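PDB 4UWM: 3,6-diketocamphane 1,6-monooxygenase from Pseudomonas putida, which catalyses the FMNH2- and oxygen-dependent Baeyer-Villiger oxidation of a camphor-derived diketone to its lactone, in the degradation of (-)-camphor. Local coordinates for residues A[263-268]-A[321-326]. Residues are numbered along the deposited sequence; the frame is centred on the assembly and turned at random.
Sequences DTDKEA and VGSPDT
The carboxylate of Asp265 faces the turn made by Ser323 and the first residues of helix 324-338. Ser323 N stands above one of its faces and donates to OD1 over 2.9 Å, 46° out of the carboxylate plane, while methyl CG2 of Thr326 is on the same side, raised beyond OD2 and 3.3 Å from it. Ser323 OG meets OD1 almost head-on from the end of its C-O bond and donates to it, also at 2.9 Å. In front of the group, Thr326 OG1 straddles the two oxygens, 2.6 Å from both OD1 and OD2. OD1 thus takes two bonds from Ser323, and these, with the threonine hydroxyl, limit how the carboxylate can turn. With chi1 at -66°, CG swings beside the backbone N of Asp265, opposite its carbonyl carbon, and the oxygens reach across to 323-326.

The setting is the Luciferase-like TIM-barrel fold, where strands 254-261 and 320-322 pair in parallel; backbone bonds of Gly322 to Phe260 and Ala262 hold the two exits together. Each strand leads into a helix through an N-cap: Thr264 OG1 accepts from Glu267 N, and Ser323 OG from Thr326 N in a nearly straight bond (170°). The Ser323 hydroxyl caps its own helix in this way while giving its proton to Asp265 OD1. The carboxylate lies beside the first turn of helix 324-338 and belongs to the first residue of helix 265-274, so both helix starts would be expected to favour its negative charge.

One turn along helix 265-274, the methyl CB of Ala268 rests against Gly322 O at 3.4 Å. It also makes an apolar contact with Val321 CG1 at 3.8 Å, joining the first turn of this helix to the end of strand 320-322.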
loop_
_atom_site.group_PDB
_atom_site.type_symbol
_atom_site.label_atom_id
_atom_site.label_comp_id
_atom_site.label_asym_id
_atom_site.label_seq_id
_atom_site.Cartn_x
_atom_site.Cartn_y
_atom_site.Cartn_z
ATOM N N ASP A 263 16.379 -21.241 -26.907
ATOM C CA ASP A 263 17.513 -21.497 -27.803
ATOM C C ASP A 263 17.096 -21.758 -29.253
ATOM O O ASP A 263 17.729 -21.252 -30.179
ATOM C CB ASP A 263 18.386 -22.636 -27.268
ATOM C CG ASP A 263 19.230 -22.210 -26.081
ATOM O OD1 ASP A 263 19.445 -20.992 -25.914
ATOM O OD2 ASP A 263 19.679 -23.087 -25.314
ATOM N N THR A 264 16.021 -22.524 -29.441
ATOM C CA THR A 264 15.494 -22.830 -30.778
ATOM C C THR A 264 13.995 -22.563 -30.885
ATOM O O THR A 264 13.273 -22.610 -29.891
ATOM C CB THR A 264 15.737 -24.306 -31.181
ATOM O OG1 THR A 264 14.857 -25.166 -30.441
ATOM C CG2 THR A 264 17.207 -24.723 -30.955
ATOM N N ASP A 265 13.539 -22.313 -32.109
ATOM C CA ASP A 265 12.122 -22.132 -32.414
ATOM C C ASP A 265 11.256 -23.291 -31.948
ATOM O O ASP A 265 10.120 -23.089 -31.505
ATOM C CB ASP A 265 11.927 -21.928 -33.915
ATOM C CG ASP A 265 12.538 -20.642 -34.406
ATOM O OD1 ASP A 265 13.440 -20.113 -33.721
ATOM O OD2 ASP A 265 12.120 -20.158 -35.479
ATOM N N LYS A 266 11.809 -24.495 -32.039
ATOM C CA LYS A 266 11.077 -25.704 -31.697
ATOM C C LYS A 266 10.780 -25.775 -30.197
ATOM O O LYS A 266 9.658 -26.075 -29.801
ATOM C CB LYS A 266 11.839 -26.950 -32.166
ATOM C CG LYS A 266 10.968 -27.975 -32.876
ATOM C CD LYS A 266 10.751 -27.597 -34.334
ATOM C CE LYS A 266 9.669 -28.453 -34.968
ATOM N NZ LYS A 266 9.743 -29.856 -34.474
ATOM N N GLU A 267 11.773 -25.494 -29.355
ATOM C CA GLU A 267 11.522 -25.589 -27.920
ATOM C C GLU A 267 10.759 -24.379 -27.358
ATOM O O GLU A 267 10.002 -24.518 -26.404
ATOM C CB GLU A 267 12.781 -25.883 -27.112
ATOM C CG GLU A 267 12.530 -27.001 -26.108
ATOM C CD GLU A 267 13.232 -26.810 -24.778
ATOM O OE1 GLU A 267 14.382 -26.317 -24.751
ATOM O OE2 GLU A 267 12.627 -27.173 -23.748
ATOM N N ALA A 268 10.934 -23.213 -27.967
ATOM C CA ALA A 268 10.157 -22.029 -27.583
ATOM C C ALA A 268 8.664 -22.284 -27.794
ATOM O O ALA A 268 7.862 -22.094 -26.880
ATOM C CB ALA A 268 10.612 -20.807 -28.364
ATOM N N VAL A 321 7.173 -15.463 -30.406
ATOM C CA VAL A 321 7.783 -16.709 -29.909
ATOM C C VAL A 321 8.835 -17.299 -30.877
ATOM O O VAL A 321 8.662 -17.259 -32.095
ATOM C CB VAL A 321 6.687 -17.768 -29.626
ATOM C CG1 VAL A 321 7.276 -19.104 -29.167
ATOM C CG2 VAL A 321 5.707 -17.258 -28.578
ATOM N N GLY A 322 9.918 -17.841 -30.323
ATOM C CA GLY A 322 10.974 -18.472 -31.118
ATOM C C GLY A 322 12.346 -18.321 -30.491
ATOM O O GLY A 322 12.467 -18.080 -29.294
ATOM N N SER A 323 13.386 -18.474 -31.305
ATOM C CA SER A 323 14.757 -18.233 -30.870
ATOM C C SER A 323 14.993 -16.730 -30.874
ATOM O O SER A 323 14.195 -15.993 -31.452
ATOM C CB SER A 323 15.726 -18.883 -31.852
ATOM O OG SER A 323 15.621 -18.234 -33.108
ATOM N N PRO A 324 16.100 -16.269 -30.260
ATOM C CA PRO A 324 16.428 -14.849 -30.299
ATOM C C PRO A 324 16.356 -14.222 -31.691
ATOM O O PRO A 324 15.825 -13.116 -31.828
ATOM C CB PRO A 324 17.849 -14.810 -29.743
ATOM C CG PRO A 324 17.858 -15.917 -28.747
ATOM C CD PRO A 324 16.973 -16.998 -29.319
ATOM N N ASP A 325 16.866 -14.920 -32.710
ATOM C CA ASP A 325 16.835 -14.400 -34.080
ATOM C C ASP A 325 15.420 -14.359 -34.653
ATOM O O ASP A 325 15.015 -13.345 -35.232
ATOM C CB ASP A 325 17.775 -15.192 -35.007
ATOM C CG ASP A 325 19.245 -14.923 -34.725
ATOM O OD1 ASP A 325 19.614 -13.760 -34.452
ATOM O OD2 ASP A 325 20.041 -15.880 -34.787
ATOM N N THR A 326 14.668 -15.448 -34.487
ATOM C CA THR A 326 13.263 -15.507 -34.928
ATOM C C THR A 326 12.410 -14.378 -34.321
ATOM O O THR A 326 11.613 -13.734 -35.015
ATOM C CB THR A 326 12.638 -16.863 -34.565
ATOM O OG1 THR A 326 13.434 -17.908 -35.129
ATOM C CG2 THR A 326 11.206 -16.971 -35.078
#